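Local coordinates for protein ATP12 ATPase (PDB 2P4X) that probably acts as a chaperone of the ATP12 family, assisting the assembly of the F1 sector of ATP synthase, at residues 100-105 / 121-126. Numbering follows the deposited sequence.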
ATOM      1  N   ASP A 100       1.798  12.225 -10.343  1.00 36.39           N
ATOM      2  CA  ASP A 100       0.916  11.072 -10.398  1.00 32.90           C
ATOM      3  C   ASP A 100       0.824  10.429 -11.766  1.00 34.28           C
ATOM      4  O   ASP A 100       0.610  11.105 -12.781  1.00 35.59           O
ATOM      5  CB  ASP A 100      -0.483  11.467  -9.920  1.00 36.22           C
ATOM      6  CG  ASP A 100      -1.299  10.272  -9.454  1.00 38.71           C
ATOM      7  OD1 ASP A 100      -1.684   9.427 -10.297  1.00 33.85           O
ATOM      8  OD2 ASP A 100      -1.553  10.179  -8.237  1.00 39.72           O
ATOM      9  N   LEU A 101       0.986   9.110 -11.771  1.00 33.02           N
ATOM     10  CA  LEU A 101       0.926   8.311 -12.981  1.00 32.20           C
ATOM     11  C   LEU A 101      -0.291   8.631 -13.859  1.00 33.87           C
ATOM     12  O   LEU A 101      -0.176   8.722 -15.081  1.00 31.52           O
ATOM     13  CB  LEU A 101       0.908   6.822 -12.605  1.00 26.88           C
ATOM     14  CG  LEU A 101       0.863   5.835 -13.767  1.00 31.46           C
ATOM     15  CD1 LEU A 101       2.270   5.666 -14.294  1.00 37.83           C
ATOM     16  CD2 LEU A 101       0.312   4.486 -13.311  1.00 32.14           C
ATOM     17  N   LEU A 102      -1.452   8.838 -13.238  1.00 31.59           N
ATOM     18  CA  LEU A 102      -2.666   9.096 -14.001  1.00 27.30           C
ATOM     19  C   LEU A 102      -2.679  10.448 -14.701  1.00 29.40           C
ATOM     20  O   LEU A 102      -3.574  10.717 -15.503  1.00 33.59           O
ATOM     21  CB  LEU A 102      -3.896   8.966 -13.099  1.00 26.48           C
ATOM     22  CG  LEU A 102      -4.001   7.697 -12.250  1.00 36.98           C
ATOM     23  CD1 LEU A 102      -5.330   7.658 -11.493  1.00 32.11           C
ATOM     24  CD2 LEU A 102      -3.879   6.499 -13.137  1.00 35.39           C
ATOM     25  N   SER A 103      -1.691  11.286 -14.397  1.00 28.42           N
ATOM     26  CA  SER A 103      -1.573  12.616 -14.991  1.00 33.50           C
ATOM     27  C   SER A 103      -0.734  12.648 -16.268  1.00 34.90           C
ATOM     28  O   SER A 103      -0.728  13.648 -16.985  1.00 34.86           O
ATOM     29  CB  SER A 103      -0.926  13.573 -13.996  1.00 32.41           C
ATOM     30  OG  SER A 103      -1.883  14.137 -13.145  1.00 41.97           O
ATOM     31  N   TYR A 104      -0.033  11.562 -16.564  1.00 28.61           N
ATOM     32  CA  TYR A 104       0.824  11.549 -17.751  1.00 33.29           C
ATOM     33  C   TYR A 104       0.351  10.545 -18.773  1.00 32.87           C
ATOM     34  O   TYR A 104       0.407   9.347 -18.538  1.00 31.94           O
ATOM     35  CB  TYR A 104       2.260  11.260 -17.327  1.00 33.98           C
ATOM     36  CG  TYR A 104       2.822  12.391 -16.510  1.00 41.80           C
ATOM     37  CD1 TYR A 104       3.177  13.600 -17.120  1.00 47.76           C
ATOM     38  CD2 TYR A 104       2.897  12.308 -15.120  1.00 46.57           C
ATOM     39  CE1 TYR A 104       3.583  14.699 -16.364  1.00 54.17           C
ATOM     40  CE2 TYR A 104       3.299  13.401 -14.353  1.00 51.77           C
ATOM     41  CZ  TYR A 104       3.636  14.595 -14.979  1.00 54.11           C
ATOM     42  OH  TYR A 104       3.996  15.693 -14.226  1.00 60.83           O
ATOM     43  N   ARG A 105      -0.147  11.042 -19.901  1.00 25.86           N
ATOM     44  CA  ARG A 105      -0.665  10.161 -20.943  1.00 30.36           C
ATOM     45  C   ARG A 105       0.378  10.021 -22.054  1.00 36.23           C
ATOM     46  O   ARG A 105       1.174  10.922 -22.283  1.00 34.53           O
ATOM     47  CB  ARG A 105      -1.965  10.734 -21.543  1.00 36.98           C
ATOM     48  CG  ARG A 105      -3.082  11.063 -20.539  1.00 28.94           C
ATOM     49  CD  ARG A 105      -3.409   9.878 -19.634  1.00 36.02           C
ATOM     50  NE  ARG A 105      -4.195  10.254 -18.450  1.00 31.53           N
ATOM     51  CZ  ARG A 105      -5.510  10.488 -18.445  1.00 36.64           C
ATOM     52  NH1 ARG A 105      -6.216  10.395 -19.561  1.00 26.52           N
ATOM     53  NH2 ARG A 105      -6.126  10.791 -17.303  1.00 34.09           N
ATOM     54  N   ASP A 121      -9.418   8.248 -16.749  1.00 31.04           N
ATOM     55  CA  ASP A 121     -10.281   9.421 -16.627  1.00 32.91           C
ATOM     56  C   ASP A 121     -11.333   9.268 -15.527  1.00 26.56           C
ATOM     57  O   ASP A 121     -11.624  10.230 -14.826  1.00 31.35           O
ATOM     58  CB  ASP A 121     -10.957   9.746 -17.960  1.00 35.23           C
ATOM     59  CG  ASP A 121      -9.989  10.331 -18.977  1.00 41.32           C
ATOM     60  OD1 ASP A 121      -8.888  10.774 -18.578  1.00 41.30           O
ATOM     61  OD2 ASP A 121     -10.342  10.360 -20.180  1.00 43.04           O
ATOM     62  N   PRO A 122     -11.921   8.070 -15.368  1.00 30.18           N
ATOM     63  CA  PRO A 122     -12.928   7.901 -14.300  1.00 34.57           C
ATOM     64  C   PRO A 122     -12.298   8.095 -12.897  1.00 35.15           C
ATOM     65  O   PRO A 122     -12.965   8.531 -11.959  1.00 30.59           O
ATOM     66  CB  PRO A 122     -13.418   6.469 -14.509  1.00 35.98           C
ATOM     67  CG  PRO A 122     -13.218   6.252 -15.974  1.00 33.71           C
ATOM     68  CD  PRO A 122     -11.883   6.880 -16.234  1.00 27.15           C
ATOM     69  N   LEU A 123     -11.013   7.772 -12.755  1.00 29.62           N
ATOM     70  CA  LEU A 123     -10.356   7.948 -11.469  1.00 28.49           C
ATOM     71  C   LEU A 123      -9.968   9.403 -11.267  1.00 27.12           C
ATOM     72  O   LEU A 123      -9.980   9.900 -10.144  1.00 28.26           O
ATOM     73  CB  LEU A 123      -9.125   7.036 -11.338  1.00 31.31           C
ATOM     74  CG  LEU A 123      -9.474   5.622 -10.875  1.00 35.59           C
ATOM     75  CD1 LEU A 123      -8.271   4.727 -11.064  1.00 49.21           C
ATOM     76  CD2 LEU A 123      -9.901   5.646  -9.393  1.00 36.53           C
ATOM     77  N   ILE A 124      -9.610  10.091 -12.349  1.00 27.57           N
ATOM     78  CA  ILE A 124      -9.271  11.503 -12.226  1.00 27.62           C
ATOM     79  C   ILE A 124     -10.574  12.221 -11.840  1.00 29.26           C
ATOM     80  O   ILE A 124     -10.561  13.153 -11.050  1.00 29.79           O
ATOM     81  CB  ILE A 124      -8.759  12.087 -13.578  1.00 33.70           C
ATOM     82  CG1 ILE A 124      -7.351  11.564 -13.866  1.00 33.84           C
ATOM     83  CG2 ILE A 124      -8.749  13.627 -13.536  1.00 30.44           C
ATOM     84  CD1 ILE A 124      -6.312  12.009 -12.856  1.00 33.09           C
ATOM     85  N   ASP A 125     -11.688  11.782 -12.423  1.00 30.94           N
ATOM     86  CA  ASP A 125     -12.993  12.389 -12.129  1.00 33.44           C
ATOM     87  C   ASP A 125     -13.364  12.162 -10.673  1.00 33.27           C
ATOM     88  O   ASP A 125     -13.804  13.077  -9.974  1.00 35.40           O
ATOM     89  CB  ASP A 125     -14.079  11.778 -13.018  1.00 42.31           C
ATOM     90  CG  ASP A 125     -13.916  12.162 -14.482  1.00 57.69           C
ATOM     91  OD1 ASP A 125     -13.305  13.229 -14.746  1.00 57.21           O
ATOM     92  OD2 ASP A 125     -14.412  11.407 -15.359  1.00 58.82           O
ATOM     93  N   TRP A 126     -13.184  10.924 -10.233  1.00 31.39           N
ATOM     94  CA  TRP A 126     -13.471  10.541  -8.861  1.00 30.48           C
ATOM     95  C   TRP A 126     -12.672  11.434  -7.918  1.00 30.62           C
ATOM     96  O   TRP A 126     -13.199  11.910  -6.910  1.00 32.26           O
ATOM     97  CB  TRP A 126     -13.095   9.068  -8.637  1.00 29.79           C
ATOM     98  CG  TRP A 126     -13.113   8.687  -7.192  1.00 32.00           C
ATOM     99  CD1 TRP A 126     -14.211   8.410  -6.432  1.00 26.68           C
ATOM    100  CD2 TRP A 126     -11.981   8.612  -6.312  1.00 30.00           C
ATOM    101  NE1 TRP A 126     -13.836   8.168  -5.128  1.00 27.83           N
ATOM    102  CE2 TRP A 126     -12.473   8.287  -5.029  1.00 30.83           C
ATOM    103  CE3 TRP A 126     -10.598   8.794  -6.488  1.00 32.15           C
ATOM    104  CZ2 TRP A 126     -11.632   8.138  -3.921  1.00 28.51           C
ATOM    105  CZ3 TRP A 126      -9.765   8.647  -5.393  1.00 27.98           C
ATOM    106  CH2 TRP A 126     -10.283   8.321  -4.119  1.00 37.38           C
TER
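Leu102 and Ile124 bring the two backbones together, their CA atoms 7.3 Å apart. Residues 101-103 form a short 3-10 segment leading into strand 104-105, while 121-126 are helical, kinked at Pro122, whose ring nitrogen has no hydrogen to give to the turn before; Leu123 N makes no such bond either. At the start of the 3-10 segment, Asp100 OD1 accepts from Leu102 N at 3.0 Å through its anti lone pair, closing an Asx turn. Arg105 carries the polar half of the contact. Its chain bends about its CB-CG bond (chi2 -53°) and folds back, and NE and NH2 both hydrogen-bond to Leu102 O, NH2 almost in line with the C=O and NE from above the carbonyl plane. End-on, through NH1 and NH2, the same group grips a single carboxylate oxygen: NH1 stands 2.9 Å and NH2 3.0 Å from Asp121 OD1, a salt bridge with the two planes 38° apart. Held along two edges, the guanidinium has little freedom to turn, and Ile124 CG1 lies against its rim, 3.7 Å from NH2. A leucine in place of Arg105 would probably leave Asp121 without its cationic mate and Leu102 O without both of these donors. The apolar half centres on Leu102, whose CD1 rests on Leu123 CB at 3.8 Å while its CB meets Ile124 CD1 at 3.9 Å. In this beta-alpha-beta unit the contact joins the connecting helix 110-130 to the start of the first strand, 104-105, which pairs in parallel with 138-139. Trp120 and Gln116 of that helix also touch Arg105, and helix 179-186 packs on Leu102 through Ile180 and on Leu123 through Leu181 and Ala184.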